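Local coordinates for protein methyltransferase FkbM (Methylobacillus flagellatus KT, PDB 2PY6) that probably catalyses the transfer of a methyl group to an acceptor substrate, at residues 209-215 with 395-399; 358-363 with 386-390; 364-370 with 402-408. All coordinates share one frame; numbering follows the deposited sequence.

Interaction 1 (209-215 with 395-399); sequences ERPYSTL and RHHTP
The loop 209-215 is joined to the chain leaving strand 392-396 by one backbone hydrogen bond, R210 N to H396 O (2.8 Å, 157° at the hydrogen), with the CA atoms of R210 and H397 4.7 Å apart. Strand 392-396 is an outermost strand of the seven-stranded Rossmann-like methyltransferase sheet, and the loop following helix 203-208 closes over its end, turning into a short 3-10 segment at 212-214. H397 packs against this turn. Its CG stands beside the backbone N (chi1 -62°), which sets the imidazole between T214 OG1 at its edge and L215 over one face. L215 CA lies 3.7 Å from the centroid of the H397 ring in a CH-pi contact, while CD1 touches CD2 of H397 at 3.4 Å. At the ring edge, ND1 donates to T214 OG1 (3.1 Å), which lies almost exactly in the imidazole plane, and more weakly to P211 O.

At the other end, E209 runs extended beyond CG until its OE2 lies 3.2 Å from P399 CA. The carboxylate is held through OE1 by H206, and E209 CB meets the edge of the H396 ring, which also stacks on Y205. R210 and R395 pass with their CD carbons 4.1 Å apart and their guanidinium planes 69° apart. The two charges have separate partners: R395 bridges to D183, whereas R210 bonds to the carbonyl of R218 and, on the second subunit, to the carbonyls of E209 and H206, tying this corner to the subunit interface. Y212 CD1 packs against T398 CG2, while its hydroxyl bonds to E239. T214 OG1, besides accepting from H397, hands its own proton to P211 O at 2.6 Å, a carbonyl that also receives T214 N.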
# COMPACT_ATOMS: atom_id res chain seq x y z
N GLU A 209 13.99 -25.19 -8.61
CA GLU A 209 13.91 -24.32 -7.46
C GLU A 209 12.86 -24.72 -6.41
O GLU A 209 11.80 -25.24 -6.71
CB GLU A 209 13.63 -22.88 -7.89
CG GLU A 209 12.16 -22.57 -8.18
CD GLU A 209 11.89 -21.14 -8.63
OE1 GLU A 209 12.09 -20.86 -9.78
OE2 GLU A 209 11.43 -20.31 -7.82
N ARG A 210 13.18 -24.40 -5.16
CA ARG A 210 12.30 -24.58 -4.03
C ARG A 210 12.10 -23.20 -3.46
O ARG A 210 12.84 -22.27 -3.83
CB ARG A 210 12.94 -25.57 -3.06
CG ARG A 210 13.19 -26.92 -3.78
CD ARG A 210 12.93 -28.16 -3.00
NE ARG A 210 11.78 -28.00 -2.13
CZ ARG A 210 11.80 -28.06 -0.81
NH1 ARG A 210 12.88 -28.48 -0.14
NH2 ARG A 210 10.70 -27.80 -0.13
N PRO A 211 11.05 -23.00 -2.65
CA PRO A 211 10.86 -21.67 -2.08
C PRO A 211 11.98 -21.22 -1.13
O PRO A 211 12.68 -22.05 -0.50
CB PRO A 211 9.56 -21.82 -1.27
CG PRO A 211 8.87 -22.99 -1.85
CD PRO A 211 9.99 -23.92 -2.22
N TYR A 212 12.16 -19.91 -1.07
CA TYR A 212 13.10 -19.25 -0.13
C TYR A 212 12.82 -19.69 1.30
O TYR A 212 13.76 -20.01 2.06
CB TYR A 212 13.05 -17.72 -0.34
CG TYR A 212 13.94 -16.94 0.59
CD1 TYR A 212 15.32 -16.95 0.44
CD2 TYR A 212 13.39 -16.22 1.64
CE1 TYR A 212 16.15 -16.24 1.32
CE2 TYR A 212 14.21 -15.50 2.53
CZ TYR A 212 15.58 -15.52 2.36
OH TYR A 212 16.38 -14.81 3.22
N SER A 213 11.54 -19.80 1.65
CA SER A 213 11.08 -20.25 2.99
C SER A 213 11.54 -21.64 3.44
O SER A 213 11.44 -21.99 4.61
CB SER A 213 9.55 -20.24 3.06
OG SER A 213 8.97 -21.22 2.20
N THR A 214 12.05 -22.45 2.52
CA THR A 214 12.52 -23.78 2.83
C THR A 214 14.03 -23.88 2.94
O THR A 214 14.56 -24.96 3.20
CB THR A 214 11.99 -24.78 1.73
OG1 THR A 214 12.60 -24.50 0.46
CG2 THR A 214 10.51 -24.65 1.60
N LEU A 215 14.73 -22.75 2.77
CA LEU A 215 16.18 -22.75 2.85
C LEU A 215 16.63 -23.21 4.23
O LEU A 215 16.11 -22.73 5.20
CB LEU A 215 16.70 -21.33 2.57
CG LEU A 215 18.20 -21.01 2.50
CD1 LEU A 215 18.95 -21.73 1.39
CD2 LEU A 215 18.29 -19.52 2.30
N ARG A 395 20.26 -28.09 -3.02
CA ARG A 395 18.96 -27.52 -3.42
C ARG A 395 19.16 -26.06 -3.81
O ARG A 395 20.07 -25.41 -3.30
CB ARG A 395 17.91 -27.57 -2.29
CG ARG A 395 17.46 -28.95 -1.86
CD ARG A 395 16.68 -29.71 -2.93
NE ARG A 395 16.39 -31.08 -2.50
CZ ARG A 395 17.11 -32.17 -2.77
NH1 ARG A 395 18.21 -32.15 -3.50
NH2 ARG A 395 16.71 -33.33 -2.29
N HIS A 396 18.29 -25.55 -4.68
CA HIS A 396 18.31 -24.17 -5.08
C HIS A 396 17.04 -23.53 -4.54
O HIS A 396 15.96 -23.98 -4.87
CB HIS A 396 18.39 -24.02 -6.59
CG HIS A 396 18.45 -22.59 -7.01
ND1 HIS A 396 19.60 -21.85 -6.93
CD2 HIS A 396 17.48 -21.74 -7.40
CE1 HIS A 396 19.36 -20.61 -7.30
NE2 HIS A 396 18.07 -20.51 -7.59
N HIS A 397 17.16 -22.46 -3.75
CA HIS A 397 16.00 -21.90 -3.03
C HIS A 397 15.42 -20.50 -3.36
O HIS A 397 14.73 -19.92 -2.52
CB HIS A 397 16.29 -21.91 -1.54
CG HIS A 397 16.51 -23.26 -0.95
ND1 HIS A 397 15.49 -23.99 -0.39
CD2 HIS A 397 17.64 -23.99 -0.79
CE1 HIS A 397 15.99 -25.14 0.08
NE2 HIS A 397 17.29 -25.15 -0.13
N THR A 398 15.70 -19.95 -4.53
CA THR A 398 15.05 -18.72 -4.97
C THR A 398 14.68 -18.87 -6.45
O THR A 398 15.17 -19.78 -7.11
CB THR A 398 15.94 -17.42 -4.81
OG1 THR A 398 17.09 -17.50 -5.66
CG2 THR A 398 16.36 -17.17 -3.38
N PRO A 399 13.80 -18.01 -6.97
CA PRO A 399 13.57 -17.95 -8.41
C PRO A 399 14.73 -17.26 -9.17
O PRO A 399 14.64 -17.12 -10.37
CB PRO A 399 12.32 -17.08 -8.57
CG PRO A 399 11.87 -16.75 -7.19
CD PRO A 399 12.93 -17.07 -6.23

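Interaction 2 (358-363 with 386-390); sequences ISEHKP and IRPDY
K362 and R387 cross at about a right angle: CB of the lysine lies over one face of the guanidinium, 3.6 Å from R387 NE. The arginine starts with CG opposite its backbone N (chi1 -173°), and the bend at chi2 (77°) carries the guanidinium to the last turn of helix 355-361. There NH1 donates to S359 O at 2.7 Å, nearly within the guanidinium plane although tilted from the plane of the carbonyl. The NE/NH2 edge is taken by D389 in a side-on salt bridge within the type I turn 387-390: NE binds OD1 at 2.8 Å and NH2 binds OD2, both on the syn side.

K362, the first residue after the helix, with positive phi, stretches out fully and slides past Y390 in the opposite direction, its CG 3.5 Å from CE1 of the ring. K362 NZ stays 4.1 Å from D389 OD2, beyond a salt bridge, and two waters span the gap, one to D389 OD2 and one to D389 O. Y390 sends its hydroxyl to P363 O (2.6 Å), in the carbonyl plane on a lone pair. I358 CG2 touches I386 CD1 at 3.6 Å and also meets the Y390 ring edge.

D389 and S359 O together fix the rotation of the guanidinium; D389 probably balances R387 and nearby K362, and the carbonyl end of the helix would also suit the arginine's charge.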
# COMPACT_ATOMS: atom_id res chain seq x y z
N ILE A 358 33.84 -29.76 12.63
CA ILE A 358 33.40 -30.56 11.49
C ILE A 358 34.02 -31.95 11.55
O ILE A 358 33.30 -32.95 11.54
CB ILE A 358 33.65 -29.82 10.13
CG1 ILE A 358 32.75 -28.58 10.02
CG2 ILE A 358 33.38 -30.75 8.92
CD1 ILE A 358 33.19 -27.56 8.94
N SER A 359 35.34 -32.03 11.66
CA SER A 359 36.05 -33.32 11.68
C SER A 359 35.75 -34.17 12.89
O SER A 359 35.58 -35.36 12.78
CB SER A 359 37.58 -33.13 11.59
OG SER A 359 38.08 -32.50 12.75
N GLU A 360 35.68 -33.56 14.07
CA GLU A 360 35.45 -34.32 15.29
C GLU A 360 34.01 -34.73 15.56
O GLU A 360 33.78 -35.82 16.06
CB GLU A 360 35.98 -33.56 16.49
CG GLU A 360 37.48 -33.36 16.44
CD GLU A 360 38.01 -32.50 17.61
OE1 GLU A 360 37.25 -32.25 18.58
OE2 GLU A 360 39.17 -32.07 17.53
N HIS A 361 33.04 -33.88 15.20
CA HIS A 361 31.62 -34.12 15.51
C HIS A 361 30.61 -34.33 14.38
O HIS A 361 29.44 -34.65 14.66
CB HIS A 361 31.15 -32.99 16.39
CG HIS A 361 31.96 -32.87 17.64
ND1 HIS A 361 31.92 -33.82 18.63
CD2 HIS A 361 32.86 -31.93 18.04
CE1 HIS A 361 32.77 -33.47 19.59
NE2 HIS A 361 33.35 -32.34 19.25
N LYS A 362 31.03 -34.14 13.14
CA LYS A 362 30.20 -34.34 11.99
C LYS A 362 28.84 -33.70 12.15
O LYS A 362 27.81 -34.37 12.08
CB LYS A 362 30.04 -35.82 11.69
CG LYS A 362 29.51 -36.12 10.28
CD LYS A 362 29.09 -37.56 10.14
CE LYS A 362 28.33 -37.80 8.88
NZ LYS A 362 27.72 -39.13 8.95
N PRO A 363 28.81 -32.39 12.35
CA PRO A 363 27.50 -31.79 12.43
C PRO A 363 26.87 -31.73 11.03
O PRO A 363 27.58 -31.82 10.00
CB PRO A 363 27.80 -30.39 12.93
CG PRO A 363 29.16 -30.12 12.51
CD PRO A 363 29.89 -31.41 12.42
N ILE A 386 38.31 -33.38 5.32
CA ILE A 386 38.39 -33.40 6.77
C ILE A 386 37.35 -34.31 7.44
O ILE A 386 37.49 -34.66 8.60
CB ILE A 386 38.31 -31.97 7.39
CG1 ILE A 386 36.99 -31.28 7.05
CG2 ILE A 386 39.54 -31.16 6.97
CD1 ILE A 386 36.71 -30.05 7.88
N ARG A 387 36.30 -34.66 6.70
CA ARG A 387 35.25 -35.53 7.19
C ARG A 387 34.67 -36.25 5.97
O ARG A 387 33.60 -35.85 5.44
CB ARG A 387 34.19 -34.68 7.87
CG ARG A 387 33.13 -35.50 8.56
CD ARG A 387 33.65 -36.06 9.85
NE ARG A 387 32.99 -37.32 10.18
CZ ARG A 387 33.13 -37.96 11.34
NH1 ARG A 387 33.80 -37.40 12.34
NH2 ARG A 387 32.51 -39.11 11.52
N PRO A 388 35.38 -37.28 5.48
CA PRO A 388 34.99 -37.96 4.23
C PRO A 388 33.71 -38.81 4.21
O PRO A 388 33.24 -39.12 3.13
CB PRO A 388 36.22 -38.84 3.88
CG PRO A 388 36.99 -38.97 5.08
CD PRO A 388 36.62 -37.86 6.05
N ASP A 389 33.13 -39.12 5.38
CA ASP A 389 31.91 -39.95 5.46
C ASP A 389 30.58 -39.18 5.32
O ASP A 389 29.52 -39.75 5.53
CB ASP A 389 31.91 -40.79 6.77
CG ASP A 389 31.79 -39.93 8.03
OD1 ASP A 389 31.92 -38.69 7.96
OD2 ASP A 389 31.58 -40.52 9.11
N TYR A 390 30.64 -37.89 4.99
CA TYR A 390 29.41 -37.12 4.79
C TYR A 390 28.67 -37.53 3.52
O TYR A 390 29.29 -37.88 2.52
CB TYR A 390 29.69 -35.64 4.63
CG TYR A 390 29.78 -34.78 5.86
CD1 TYR A 390 28.69 -34.61 6.69
CD2 TYR A 390 30.93 -34.03 6.12
CE1 TYR A 390 28.75 -33.75 7.79
CE2 TYR A 390 31.01 -33.19 7.21
CZ TYR A 390 29.90 -33.03 8.04
OH TYR A 390 29.97 -32.18 9.11
O HOH W 1 26.93 -39.56 6.38
O HOH W 2 29.31 -41.38 9.99

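Interaction 3 (364-370 with 402-408); sequences KLAISAY and WDTCLYF
Y370 sets CG between its backbone N and carbonyl carbon (chi1 71°), bringing its ring against the chain at W402 and D403. One ring face receives W402 CA, 4.1 Å from the centroid in a CH-pi contact, and the backbone N of D403, which lies 3.3 Å from Y370 CD1. The side chains of Y370 and W402 cross obliquely, Y370 CE2 4.0 Å from W402 CE3, while the D403 carboxylate runs beside the tyrosine ring with its plane turned 73° from it. C405 has SG opposite its backbone N (chi1 -172°), which places the sulfur 4.0 Å from A366 CB.

Beyond this corner the chains pair as antiparallel strands 364-368 and 404-408, a reversed strand next to the parallel ones being a hallmark of the class I methyltransferase sheet. L365 with F408 and I367 with L406 are hydrogen-bonded pairs, each joined by two N-H to carbonyl bonds; the pair A366 with Y407 lies between them. A369 N extends the ladder to T404 O (2.8 Å).

The face bearing L365, I367, L406 and F408 is packed by helix 375-386. Here L365 CD1 meets F408 CB at 3.9 Å, and the side chains of I367 and F408 cross at about a right angle, I367 CG1 touching F408 CE1. On the opposite face A366 CB rests 3.9 Å from Y407 CE1, and the hydroxyl of that tyrosine bonds to Y216 N.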
# COMPACT_ATOMS: atom_id res chain seq x y z
N LYS A 364 25.55 -31.61 10.99
CA LYS A 364 24.87 -31.35 9.74
C LYS A 364 25.37 -29.99 9.28
O LYS A 364 25.72 -29.13 10.10
CB LYS A 364 23.35 -31.28 9.94
CG LYS A 364 22.67 -32.53 10.39
CD LYS A 364 21.15 -32.34 10.59
CE LYS A 364 20.77 -31.43 11.74
NZ LYS A 364 21.11 -32.04 13.01
N LEU A 365 25.45 -29.80 7.96
CA LEU A 365 25.88 -28.52 7.42
C LEU A 365 24.94 -28.07 6.32
O LEU A 365 24.48 -28.89 5.49
CB LEU A 365 27.30 -28.60 6.80
CG LEU A 365 28.45 -29.23 7.59
CD1 LEU A 365 29.68 -29.40 6.71
CD2 LEU A 365 28.81 -28.42 8.82
N ALA A 366 24.69 -26.77 6.30
CA ALA A 366 23.95 -26.11 5.21
C ALA A 366 24.85 -24.97 4.79
O ALA A 366 24.97 -23.96 5.51
CB ALA A 366 22.62 -25.63 5.66
N ILE A 367 25.52 -25.14 3.63
CA ILE A 367 26.56 -24.18 3.19
C ILE A 367 26.13 -23.50 1.90
O ILE A 367 25.96 -24.17 0.87
CB ILE A 367 27.92 -24.90 3.01
CG1 ILE A 367 28.29 -25.79 4.21
CG2 ILE A 367 29.05 -23.90 2.78
CD1 ILE A 367 28.47 -25.05 5.57
N SER A 368 25.93 -22.18 1.94
CA SER A 368 25.45 -21.46 0.76
C SER A 368 26.54 -21.61 -0.30
O SER A 368 27.73 -21.49 0.01
CB SER A 368 25.14 -20.01 1.07
OG SER A 368 26.31 -19.33 1.32
N ALA A 369 26.15 -21.94 -1.52
CA ALA A 369 27.10 -22.35 -2.56
C ALA A 369 27.12 -21.52 -3.82
O ALA A 369 27.70 -21.94 -4.80
CB ALA A 369 26.78 -23.78 -2.94
N TYR A 370 26.54 -20.33 -3.77
CA TYR A 370 26.38 -19.48 -4.95
C TYR A 370 27.26 -18.24 -5.02
O TYR A 370 27.05 -17.44 -5.91
CB TYR A 370 24.92 -19.02 -5.01
CG TYR A 370 24.56 -18.00 -3.94
CD1 TYR A 370 24.18 -18.40 -2.68
CD2 TYR A 370 24.64 -16.62 -4.20
CE1 TYR A 370 23.85 -17.45 -1.69
CE2 TYR A 370 24.35 -15.69 -3.23
CZ TYR A 370 23.94 -16.10 -1.98
OH TYR A 370 23.63 -15.14 -1.02
N TRP A 402 20.38 -16.63 -6.48
CA TRP A 402 20.76 -16.68 -5.08
C TRP A 402 20.24 -17.94 -4.39
O TRP A 402 19.20 -18.48 -4.74
CB TRP A 402 20.17 -15.48 -4.33
CG TRP A 402 20.01 -14.24 -5.17
CD1 TRP A 402 18.84 -13.54 -5.40
CD2 TRP A 402 21.02 -13.60 -5.96
NE1 TRP A 402 19.09 -12.48 -6.24
CE2 TRP A 402 20.41 -12.50 -6.61
CE3 TRP A 402 22.39 -13.84 -6.17
CZ2 TRP A 402 21.12 -11.64 -7.44
CZ3 TRP A 402 23.09 -12.98 -7.00
CH2 TRP A 402 22.46 -11.90 -7.63
N ASP A 403 21.00 -18.36 -3.39
CA ASP A 403 20.68 -19.42 -2.47
C ASP A 403 20.61 -20.84 -2.99
O ASP A 403 19.72 -21.60 -2.64
CB ASP A 403 19.45 -19.04 -1.60
CG ASP A 403 19.69 -17.76 -0.78
OD1 ASP A 403 20.69 -17.69 0.02
OD2 ASP A 403 18.84 -16.86 -0.90
N THR A 404 21.61 -21.16 -3.80
CA THR A 404 21.93 -22.51 -4.12
C THR A 404 22.68 -22.91 -2.83
O THR A 404 23.54 -22.18 -2.39
CB THR A 404 22.85 -22.58 -5.35
OG1 THR A 404 22.17 -22.00 -6.46
CG2 THR A 404 23.20 -23.99 -5.67
N CYS A 405 22.30 -24.01 -2.21
CA CYS A 405 22.85 -24.42 -0.95
C CYS A 405 23.25 -25.88 -0.92
O CYS A 405 22.47 -26.73 -1.31
CB CYS A 405 21.77 -24.18 0.12
SG CYS A 405 22.32 -24.41 1.81
N LEU A 406 24.44 -26.17 -0.43
CA LEU A 406 24.93 -27.53 -0.25
C LEU A 406 24.49 -28.01 1.11
O LEU A 406 24.50 -27.23 2.05
CB LEU A 406 26.45 -27.58 -0.26
CG LEU A 406 27.15 -27.46 -1.61
CD1 LEU A 406 28.52 -26.84 -1.52
CD2 LEU A 406 27.17 -28.85 -2.27
N TYR A 407 24.10 -29.28 1.19
CA TYR A 407 23.77 -29.94 2.44
C TYR A 407 24.69 -31.12 2.64
O TYR A 407 24.95 -31.87 1.70
CB TYR A 407 22.33 -30.41 2.44
CG TYR A 407 21.37 -29.25 2.34
CD1 TYR A 407 20.93 -28.61 3.49
CD2 TYR A 407 20.96 -28.76 1.11
CE1 TYR A 407 20.07 -27.55 3.41
CE2 TYR A 407 20.09 -27.68 1.03
CZ TYR A 407 19.67 -27.08 2.18
OH TYR A 407 18.77 -26.02 2.16
N PHE A 408 25.20 -31.25 3.86
CA PHE A 408 26.07 -32.35 4.25
C PHE A 408 25.45 -32.93 5.51
O PHE A 408 25.17 -32.21 6.48
CB PHE A 408 27.47 -31.86 4.59
CG PHE A 408 28.21 -31.25 3.44
CD1 PHE A 408 28.03 -29.92 3.11
CD2 PHE A 408 29.14 -32.00 2.73
CE1 PHE A 408 28.74 -29.34 2.06
CE2 PHE A 408 29.84 -31.43 1.68
CZ PHE A 408 29.63 -30.11 1.34

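In the fold
Interactions 1 and 3 share the seven-stranded sheet: strands 392-396 and 404-408 are neighbours, and the two contacts, centres about 11 Å apart, touch through R395 with C405 and through H396 with T404. Interaction 2 lies farther out, centre to centre about 16 Å from interaction 3 and about 26 Å from interaction 1, but Y390 packs on L365 and F408. Helix 355-361 leads into strand 364-368, helix 375-386 into the turn 387-390 and then strand 392-396. Interaction 2 is nested within the loop closed by interaction 1, while interaction 3 crosses both. Interaction 3 pairs the last strand with the core sheet, interaction 2 joins a helix end to the loop before strand 392-396, and interaction 1 ties the sheet's edge to a loop reaching the second subunit.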